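Local coordinates for alpha-amylase (Eisenia fetida, PDB 6M4K), which probably hydrolyses internal alpha-1,4-glucosidic linkages in starch-like polysaccharides, as a calcium- and chloride-dependent, cold-active glycoside hydrolase of family 13, at residues V103-T108 with L168-G173; G130-P135 with A175-D180; D142-S147 with R161-S166. All blocks are in the same frame, centred on the assembly; numbering follows the deposited sequence.

The three contacts gather on one flank of the (beta/alpha)8 barrel, where the long excursion between barrel strand 97-102 and helix 176-192 forms the calcium-binding B domain of alpha-amylases. Centre to centre, contact 1 is about 10 Å from contact 2 and about 12 Å from contact 3; contacts 2 and 3 are about 19 Å apart and do not touch. Along the chain the segments run 103-108, 130-135, 142-147, 161-166, 168-173, 175-180, so contact 3 is nested inside the loops closed by the other two, while contacts 1 and 2 interleave. Contacts 1 and 3 share the calcium ion and three waters; contact 2 holds the excursion against helix 176-192, which returns to the barrel.

Contact 1 of 3, residues V103-T108 with L168-G173; sequences VLNHMT and LRDLDG. With CA (calcium ion), chain B.
Asn105 and Asp170 meet at the calcium ion that ties the B domain of this alpha-amylase to its (beta/alpha)8 barrel. Asn105 gives OD1 at 2.4 Å from the metal, whereas Asp170 chelates it through both OD1 and OD2; amide and carboxylate planes are turned 62° apart, as two groups facing one ion from different directions. The carbonyl oxygens of Arg161 and His204 and three waters complete eight ligands, and Asp170 OD2 also has a hydrogen bond with His139 ND1. In Asn105, CG lies anti to the backbone N (chi1 174°), which turns the amide to the ion. Next along, Leu168 CD1 sits over the centre of the His106 ring, 3.7 Å from the centroid, a CH-pi contact. The ring's NE2 has its own partner in Tyr67 O. Backbone bonds clamp the two loops: Leu171 N to Asn105 O, Met107 N to Arg169 O, and Arg169 N to Thr108 O at 2.8 Å. Leu171 CD1 packs on Met107 SD. The rotation of the amide is further fixed by its other branch: Asn105 ND2 donates to His106 ND1 over 3.0 Å, with the donor 2° out of the imidazole plane.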
loop_
_atom_site.group_PDB
_atom_site.type_symbol
_atom_site.label_atom_id
_atom_site.label_comp_id
_atom_site.label_asym_id
_atom_site.label_seq_id
_atom_site.Cartn_x
_atom_site.Cartn_y
_atom_site.Cartn_z
ATOM N N VAL A 103 -11.594 -7.385 -5.638
ATOM C CA VAL A 103 -12.057 -8.295 -4.598
ATOM C C VAL A 103 -12.709 -9.485 -5.295
ATOM O O VAL A 103 -13.879 -9.414 -5.693
ATOM C CB VAL A 103 -13.019 -7.598 -3.627
ATOM C CG1 VAL A 103 -13.390 -8.538 -2.501
ATOM C CG2 VAL A 103 -12.370 -6.322 -3.083
ATOM N N LEU A 104 -11.955 -10.575 -5.452
ATOM C CA LEU A 104 -12.375 -11.717 -6.262
ATOM C C LEU A 104 -12.610 -12.994 -5.467
ATOM O O LEU A 104 -13.153 -13.959 -6.022
ATOM C CB LEU A 104 -11.339 -12.007 -7.363
ATOM C CG LEU A 104 -11.009 -10.834 -8.284
ATOM C CD1 LEU A 104 -9.992 -11.284 -9.333
ATOM C CD2 LEU A 104 -12.240 -10.239 -8.952
ATOM N N ASN A 105 -12.220 -13.045 -4.197
ATOM C CA ASN A 105 -12.315 -14.286 -3.435
ATOM C C ASN A 105 -13.739 -14.608 -3.003
ATOM O O ASN A 105 -14.067 -15.783 -2.805
ATOM C CB ASN A 105 -11.409 -14.201 -2.207
ATOM C CG ASN A 105 -11.544 -15.394 -1.286
ATOM O OD1 ASN A 105 -11.126 -16.509 -1.607
ATOM N ND2 ASN A 105 -12.102 -15.154 -0.117
ATOM N N HIS A 106 -14.582 -13.596 -2.825
ATOM C CA HIS A 106 -15.836 -13.779 -2.116
ATOM C C HIS A 106 -16.809 -12.703 -2.551
ATOM O O HIS A 106 -16.463 -11.757 -3.264
ATOM C CB HIS A 106 -15.584 -13.697 -0.617
ATOM C CG HIS A 106 -14.818 -12.480 -0.208
ATOM N ND1 HIS A 106 -13.461 -12.503 0.048
ATOM C CD2 HIS A 106 -15.217 -11.199 -0.031
ATOM C CE1 HIS A 106 -13.066 -11.284 0.378
ATOM N NE2 HIS A 106 -14.111 -10.473 0.337
ATOM N N MET A 107 -18.056 -12.884 -2.117
ATOM C CA MET A 107 -19.088 -11.863 -2.259
ATOM C C MET A 107 -19.382 -11.254 -0.888
ATOM O O MET A 107 -18.490 -10.661 -0.272
ATOM C CB MET A 107 -20.322 -12.438 -2.964
ATOM C CG MET A 107 -20.053 -12.903 -4.389
ATOM S SD MET A 107 -19.421 -11.623 -5.506
ATOM C CE MET A 107 -20.918 -10.670 -5.825
ATOM N N THR A 108 -20.601 -11.390 -0.380
ATOM C CA THR A 108 -20.927 -10.858 0.937
ATOM C C THR A 108 -20.866 -11.958 1.985
ATOM O O THR A 108 -20.729 -13.146 1.674
ATOM C CB THR A 108 -22.335 -10.248 0.965
ATOM O OG1 THR A 108 -23.313 -11.291 0.778
ATOM C CG2 THR A 108 -22.487 -9.200 -0.108
ATOM N N LEU A 168 -17.459 -14.742 4.872
ATOM C CA LEU A 168 -17.638 -14.234 3.520
ATOM C C LEU A 168 -17.865 -15.400 2.567
ATOM O O LEU A 168 -17.056 -16.326 2.500
ATOM C CB LEU A 168 -16.389 -13.455 3.112
ATOM C CG LEU A 168 -16.118 -12.210 3.953
ATOM C CD1 LEU A 168 -14.665 -11.775 3.742
ATOM C CD2 LEU A 168 -17.074 -11.091 3.598
ATOM N N ARG A 169 -18.980 -15.362 1.839
ATOM C CA ARG A 169 -19.335 -16.476 0.969
ATOM C C ARG A 169 -18.276 -16.645 -0.116
ATOM O O ARG A 169 -17.963 -15.710 -0.858
ATOM C CB ARG A 169 -20.731 -16.264 0.376
ATOM C CG ARG A 169 -21.867 -16.040 1.413
ATOM C CD ARG A 169 -21.735 -16.876 2.675
ATOM N NE ARG A 169 -22.997 -17.014 3.413
ATOM C CZ ARG A 169 -23.101 -16.981 4.736
ATOM N NH1 ARG A 169 -22.039 -16.775 5.506
ATOM N NH2 ARG A 169 -24.289 -17.156 5.304
ATOM N N ASP A 170 -17.729 -17.847 -0.206
ATOM C CA ASP A 170 -16.460 -18.072 -0.884
ATOM C C ASP A 170 -16.704 -18.549 -2.309
ATOM O O ASP A 170 -17.282 -19.621 -2.516
ATOM C CB ASP A 170 -15.649 -19.102 -0.106
ATOM C CG ASP A 170 -14.192 -19.082 -0.488
ATOM O OD1 ASP A 170 -13.522 -18.068 -0.177
ATOM O OD2 ASP A 170 -13.693 -20.056 -1.092
ATOM N N LEU A 171 -16.250 -17.774 -3.290
ATOM C CA LEU A 171 -16.491 -18.126 -4.686
ATOM C C LEU A 171 -15.672 -19.341 -5.106
ATOM O O LEU A 171 -14.554 -19.563 -4.639
ATOM C CB LEU A 171 -16.184 -16.942 -5.602
ATOM C CG LEU A 171 -17.264 -15.859 -5.594
ATOM C CD1 LEU A 171 -16.723 -14.552 -6.184
ATOM C CD2 LEU A 171 -18.519 -16.335 -6.330
ATOM N N ASP A 172 -16.242 -20.133 -6.015
ATOM C CA ASP A 172 -15.534 -21.284 -6.577
ATOM C C ASP A 172 -14.689 -20.804 -7.750
ATOM O O ASP A 172 -15.122 -20.792 -8.903
ATOM C CB ASP A 172 -16.512 -22.382 -6.983
ATOM C CG ASP A 172 -15.811 -23.594 -7.554
ATOM O OD1 ASP A 172 -14.566 -23.647 -7.475
ATOM O OD2 ASP A 172 -16.506 -24.502 -8.061
ATOM N N GLY A 173 -13.449 -20.410 -7.449
ATOM C CA GLY A 173 -12.548 -19.926 -8.472
ATOM C C GLY A 173 -12.092 -20.972 -9.469
ATOM O O GLY A 173 -11.431 -20.610 -10.450
HETATM CA CA CA B . -11.465 -18.891 -1.340
HETATM O O HOH W 1 -12.718 -18.116 -3.351
HETATM O O HOH W 2 -11.187 -18.952 1.214
HETATM O O HOH W 3 -10.863 -20.378 -3.278
#

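Contact 2 of 3, residues G130-P135 with A175-D180; sequences GVPYGP and ANYVRD. With SO4 (sulfate ion), chain H.
Tyr177 reaches from the first turn of helix 176-192 to Pro132, and its OH donates to Pro132 O over 2.7 Å. The helix follows the N-cap residue Ala175 and packs against the B-domain loop 130-135. With CG anti to the backbone N (chi1 177°), the Tyr177 side chain extends from the helix and brings its ring edge to the acceptor, which lies in the ring plane; the hydroxyl lies in the carbonyl plane of Pro132, at a C=O...O angle of 146°. Pro132, preceded by a cis peptide bond, also sets CD 3.3 Å from Tyr177 OH. Tyr133 points CG away from its carbonyl carbon (chi1 -75°), and its side chain crosses that of Tyr177 obliquely with the ring planes nearly perpendicular, Tyr133 CD1 to Tyr177 CE2 3.9 Å. Tyr133 CE1 rests on Val178 CG2 at the same separation, while Val131 CG1 stands over the centre of one Tyr133 face. The Tyr133 hydroxyl bonds to Tyr72 OH.

Arg179, extended from CG to NE, leads away from the loop: NH1 and NH2 each donate to a sulfate probably from the crystallisation liquor, NH2 also pairs with Asp209, and NE binds Gly173 O. Cutting back to an alanine would probably leave Asp209 without its cationic mate and Gly173 O without this donor. The chemistry implies a mainly apolar interface pinned by one phenol-carbonyl bond, with the charged grip of Arg179 directed to helix 207-214.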
loop_
_atom_site.group_PDB
_atom_site.type_symbol
_atom_site.label_atom_id
_atom_site.label_comp_id
_atom_site.label_asym_id
_atom_site.label_seq_id
_atom_site.Cartn_x
_atom_site.Cartn_y
_atom_site.Cartn_z
ATOM N N GLY A 130 -27.185 -9.404 -9.703
ATOM C CA GLY A 130 -26.486 -8.418 -10.507
ATOM C C GLY A 130 -25.288 -8.951 -11.256
ATOM O O GLY A 130 -24.751 -8.238 -12.111
ATOM N N VAL A 131 -24.874 -10.183 -10.971
ATOM C CA VAL A 131 -23.713 -10.778 -11.634
ATOM C C VAL A 131 -24.078 -11.510 -12.944
ATOM O O VAL A 131 -23.616 -11.099 -14.006
ATOM C CB VAL A 131 -22.842 -11.597 -10.652
ATOM C CG1 VAL A 131 -21.729 -12.300 -11.392
ATOM C CG2 VAL A 131 -22.288 -10.701 -9.548
ATOM N N PRO A 132 -24.915 -12.573 -12.891
ATOM C CA PRO A 132 -25.519 -13.268 -11.749
ATOM C C PRO A 132 -24.652 -14.425 -11.225
ATOM O O PRO A 132 -23.968 -15.111 -12.008
ATOM C CB PRO A 132 -26.818 -13.820 -12.343
ATOM C CG PRO A 132 -26.436 -14.164 -13.749
ATOM C CD PRO A 132 -25.440 -13.094 -14.174
ATOM N N TYR A 133 -24.699 -14.636 -9.908
ATOM C CA TYR A 133 -24.167 -15.828 -9.264
ATOM C C TYR A 133 -25.278 -16.487 -8.460
ATOM O O TYR A 133 -26.140 -15.798 -7.902
ATOM C CB TYR A 133 -23.087 -15.479 -8.240
ATOM C CG TYR A 133 -21.708 -15.067 -8.736
ATOM C CD1 TYR A 133 -21.069 -15.744 -9.770
ATOM C CD2 TYR A 133 -21.022 -14.032 -8.100
ATOM C CE1 TYR A 133 -19.782 -15.377 -10.179
ATOM C CE2 TYR A 133 -19.741 -13.661 -8.493
ATOM C CZ TYR A 133 -19.133 -14.343 -9.529
ATOM O OH TYR A 133 -17.860 -13.991 -9.924
ATOM N N GLY A 134 -25.218 -17.821 -8.371
ATOM C CA GLY A 134 -26.052 -18.601 -7.481
ATOM C C GLY A 134 -25.210 -19.611 -6.724
ATOM O O GLY A 134 -23.981 -19.595 -6.817
ATOM N N PRO A 135 -25.851 -20.518 -5.974
ATOM C CA PRO A 135 -25.101 -21.476 -5.141
ATOM C C PRO A 135 -24.058 -22.299 -5.872
ATOM O O PRO A 135 -23.032 -22.629 -5.262
ATOM C CB PRO A 135 -26.213 -22.366 -4.560
ATOM C CG PRO A 135 -27.374 -21.440 -4.458
ATOM C CD PRO A 135 -27.296 -20.554 -5.686
ATOM N N ALA A 175 -14.310 -22.729 -11.141
ATOM C CA ALA A 175 -15.401 -22.821 -12.102
ATOM C C ALA A 175 -15.146 -21.919 -13.303
ATOM O O ALA A 175 -14.786 -20.745 -13.148
ATOM C CB ALA A 175 -16.719 -22.435 -11.435
ATOM N N ASN A 176 -15.353 -22.466 -14.504
ATOM C CA ASN A 176 -15.154 -21.682 -15.717
ATOM C C ASN A 176 -16.002 -20.417 -15.704
ATOM O O ASN A 176 -15.550 -19.355 -16.144
ATOM C CB ASN A 176 -15.477 -22.525 -16.952
ATOM C CG ASN A 176 -14.391 -23.533 -17.270
ATOM O OD1 ASN A 176 -13.293 -23.475 -16.718
ATOM N ND2 ASN A 176 -14.690 -24.456 -18.175
ATOM N N TYR A 177 -17.238 -20.511 -15.213
ATOM C CA TYR A 177 -18.112 -19.347 -15.219
ATOM C C TYR A 177 -17.584 -18.243 -14.309
ATOM O O TYR A 177 -17.571 -17.070 -14.697
ATOM C CB TYR A 177 -19.521 -19.761 -14.808
ATOM C CG TYR A 177 -20.469 -18.601 -14.727
ATOM C CD1 TYR A 177 -20.983 -18.025 -15.873
ATOM C CD2 TYR A 177 -20.841 -18.068 -13.501
ATOM C CE1 TYR A 177 -21.847 -16.958 -15.806
ATOM C CE2 TYR A 177 -21.698 -16.999 -13.424
ATOM C CZ TYR A 177 -22.202 -16.449 -14.579
ATOM O OH TYR A 177 -23.072 -15.381 -14.515
ATOM N N VAL A 178 -17.137 -18.599 -13.103
ATOM C CA VAL A 178 -16.587 -17.600 -12.187
ATOM C C VAL A 178 -15.352 -16.950 -12.794
ATOM O O VAL A 178 -15.198 -15.721 -12.765
ATOM C CB VAL A 178 -16.310 -18.229 -10.809
ATOM C CG1 VAL A 178 -15.556 -17.250 -9.917
ATOM C CG2 VAL A 178 -17.625 -18.646 -10.146
ATOM N N ARG A 179 -14.472 -17.757 -13.388
ATOM C CA ARG A 179 -13.275 -17.211 -14.025
ATOM C C ARG A 179 -13.634 -16.247 -15.145
ATOM O O ARG A 179 -13.010 -15.186 -15.286
ATOM C CB ARG A 179 -12.402 -18.343 -14.566
ATOM C CG ARG A 179 -11.888 -19.256 -13.488
ATOM C CD ARG A 179 -11.277 -20.521 -14.070
ATOM N NE ARG A 179 -10.554 -21.283 -13.060
ATOM C CZ ARG A 179 -9.808 -22.349 -13.334
ATOM N NH1 ARG A 179 -9.701 -22.771 -14.590
ATOM N NH2 ARG A 179 -9.168 -22.980 -12.362
ATOM N N ASP A 180 -14.639 -16.601 -15.956
ATOM C CA ASP A 180 -15.050 -15.739 -17.058
ATOM C C ASP A 180 -15.639 -14.433 -16.544
ATOM O O ASP A 180 -15.357 -13.358 -17.087
ATOM C CB ASP A 180 -16.090 -16.458 -17.923
ATOM C CG ASP A 180 -15.492 -17.556 -18.789
ATOM O OD1 ASP A 180 -14.254 -17.627 -18.933
ATOM O OD2 ASP A 180 -16.287 -18.343 -19.346
HETATM S S SO4 H . -7.408 -25.655 -14.252
HETATM O O1 SO4 H . -7.141 -27.067 -14.515
HETATM O O2 SO4 H . -6.146 -24.940 -14.094
HETATM O O3 SO4 H . -8.194 -25.536 -13.029
HETATM O O4 SO4 H . -8.158 -25.083 -15.369
#

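Contact 3 of 3, residues D142-S147 with R161-S166; sequences DDCSTS and RNCRLS. With CA (calcium ion), chain B.
Cys144 and Cys163 are joined by a disulfide, their SG atoms 2.0 Å apart and the bridge twisted to a chi3 of 105°. The sulfurs start from unlike torsions: Cys144 SG is anti to its backbone N (chi1 175°), Cys163 SG instead anti to its carbonyl carbon (chi1 -63°), and together they span a CA-CA separation of 5.2 Å. Thr146 flanks the bridge, its OG1 4.0 Å from Cys163 SG while that hydroxyl bonds to Glu150 O. On the other flank Asn162 CB packs against Asp143 O at 3.7 Å, and one water links the same residues, donating to Asp143 O and accepting from Asn162 ND2 at 2.8 Å. Trp206 NE1 has a hydrogen bond with Asn162 OD1, so both ends of the amide are held.

Farther out, Arg161 O binds the calcium ion at 2.4 Å, and a calcium-bound water donates to Cys163 O, so the metal shell reaches the backbone on both sides of Asn162. The disulfide thus fastens the loop between strand 120-122 and helix 157-162 to the residue at which the chain leaves that helix, before it runs on toward helix 176-192.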
loop_
_atom_site.group_PDB
_atom_site.type_symbol
_atom_site.label_atom_id
_atom_site.label_comp_id
_atom_site.label_asym_id
_atom_site.label_seq_id
_atom_site.Cartn_x
_atom_site.Cartn_y
_atom_site.Cartn_z
ATOM N N ASP A 142 -19.844 -29.227 0.328
ATOM C CA ASP A 142 -19.058 -30.201 -0.425
ATOM C C ASP A 142 -17.563 -29.918 -0.362
ATOM O O ASP A 142 -16.758 -30.829 -0.595
ATOM C CB ASP A 142 -19.461 -30.186 -1.901
ATOM C CG ASP A 142 -20.736 -30.958 -2.175
ATOM O OD1 ASP A 142 -21.166 -31.743 -1.305
ATOM O OD2 ASP A 142 -21.301 -30.786 -3.276
ATOM N N ASP A 143 -17.173 -28.678 -0.075
ATOM C CA ASP A 143 -15.790 -28.246 -0.201
ATOM C C ASP A 143 -15.153 -27.870 1.119
ATOM O O ASP A 143 -13.922 -27.776 1.183
ATOM C CB ASP A 143 -15.706 -27.033 -1.134
ATOM C CG ASP A 143 -16.524 -27.215 -2.384
ATOM O OD1 ASP A 143 -16.070 -27.956 -3.276
ATOM O OD2 ASP A 143 -17.623 -26.632 -2.462
ATOM N N CYS A 144 -15.943 -27.655 2.161
ATOM C CA CYS A 144 -15.452 -27.189 3.446
ATOM C C CYS A 144 -16.148 -27.997 4.528
ATOM O O CYS A 144 -17.380 -28.088 4.537
ATOM C CB CYS A 144 -15.770 -25.699 3.615
ATOM S SG CYS A 144 -15.342 -25.042 5.232
ATOM N N SER A 145 -15.368 -28.581 5.435
ATOM C CA SER A 145 -15.906 -29.479 6.447
ATOM C C SER A 145 -15.896 -28.889 7.853
ATOM O O SER A 145 -16.171 -29.614 8.815
ATOM C CB SER A 145 -15.169 -30.820 6.424
ATOM O OG SER A 145 -13.795 -30.655 6.721
ATOM N N THR A 146 -15.590 -27.603 8.008
ATOM C CA THR A 146 -15.622 -27.018 9.341
ATOM C C THR A 146 -17.062 -26.854 9.817
ATOM O O THR A 146 -17.993 -26.713 9.020
ATOM C CB THR A 146 -14.898 -25.674 9.373
ATOM O OG1 THR A 146 -15.531 -24.764 8.468
ATOM C CG2 THR A 146 -13.440 -25.847 8.979
ATOM N N SER A 147 -17.236 -26.867 11.140
ATOM C CA SER A 147 -18.582 -26.908 11.706
ATOM C C SER A 147 -19.375 -25.648 11.389
ATOM O O SER A 147 -20.594 -25.716 11.196
ATOM C CB SER A 147 -18.516 -27.139 13.217
ATOM O OG SER A 147 -18.016 -25.994 13.885
ATOM N N ARG A 161 -8.367 -21.980 1.669
ATOM C CA ARG A 161 -8.791 -21.561 0.344
ATOM C C ARG A 161 -10.248 -21.876 0.033
ATOM O O ARG A 161 -10.851 -21.150 -0.758
ATOM C CB ARG A 161 -7.866 -22.149 -0.732
ATOM C CG ARG A 161 -6.497 -21.472 -0.744
ATOM C CD ARG A 161 -5.459 -22.195 -1.596
ATOM N NE ARG A 161 -4.239 -21.401 -1.741
ATOM C CZ ARG A 161 -3.017 -21.908 -1.848
ATOM N NH1 ARG A 161 -2.835 -23.220 -1.807
ATOM N NH2 ARG A 161 -1.971 -21.102 -1.976
ATOM N N ASN A 162 -10.825 -22.922 0.623
ATOM C CA ASN A 162 -12.180 -23.334 0.272
ATOM C C ASN A 162 -13.229 -23.034 1.331
ATOM O O ASN A 162 -14.424 -23.134 1.028
ATOM C CB ASN A 162 -12.204 -24.823 -0.109
ATOM C CG ASN A 162 -11.461 -25.101 -1.395
ATOM O OD1 ASN A 162 -11.084 -24.185 -2.118
ATOM N ND2 ASN A 162 -11.260 -26.383 -1.700
ATOM N N CYS A 163 -12.834 -22.690 2.549
ATOM C CA CYS A 163 -13.776 -22.273 3.575
ATOM C C CYS A 163 -13.936 -20.754 3.552
ATOM O O CYS A 163 -13.272 -20.047 2.789
ATOM C CB CYS A 163 -13.355 -22.789 4.951
ATOM S SG CYS A 163 -13.346 -24.603 5.091
ATOM N N ARG A 164 -14.837 -20.238 4.383
ATOM C CA ARG A 164 -15.192 -18.826 4.336
ATOM C C ARG A 164 -14.323 -18.011 5.282
ATOM O O ARG A 164 -14.220 -18.322 6.473
ATOM C CB ARG A 164 -16.653 -18.637 4.726
ATOM C CG ARG A 164 -17.622 -19.304 3.789
ATOM C CD ARG A 164 -18.985 -19.385 4.447
ATOM N NE ARG A 164 -19.974 -19.988 3.562
ATOM C CZ ARG A 164 -21.196 -20.317 3.963
ATOM N NH1 ARG A 164 -21.549 -20.099 5.219
ATOM N NH2 ARG A 164 -22.049 -20.859 3.111
ATOM N N LEU A 165 -13.721 -16.956 4.753
ATOM C CA LEU A 165 -12.997 -16.016 5.597
ATOM C C LEU A 165 -14.012 -15.201 6.383
ATOM O O LEU A 165 -14.720 -14.368 5.811
ATOM C CB LEU A 165 -12.154 -15.105 4.718
ATOM C CG LEU A 165 -11.456 -13.969 5.466
ATOM C CD1 LEU A 165 -10.501 -14.515 6.525
ATOM C CD2 LEU A 165 -10.727 -13.078 4.478
ATOM N N SER A 166 -14.104 -15.465 7.685
ATOM C CA SER A 166 -15.016 -14.744 8.574
ATOM C C SER A 166 -16.446 -14.723 8.038
ATOM O O SER A 166 -17.164 -13.735 8.181
ATOM C CB SER A 166 -14.517 -13.330 8.865
ATOM O OG SER A 166 -13.260 -13.369 9.514
HETATM CA CA CA B . -11.465 -18.891 -1.340
HETATM O O HOH W 4 -12.325 -28.770 -0.714
HETATM O O HOH W 2 -11.187 -18.952 1.214
HETATM O O HOH W 3 -10.863 -20.378 -3.278
HETATM O O HOH W 1 -12.718 -18.116 -3.351
#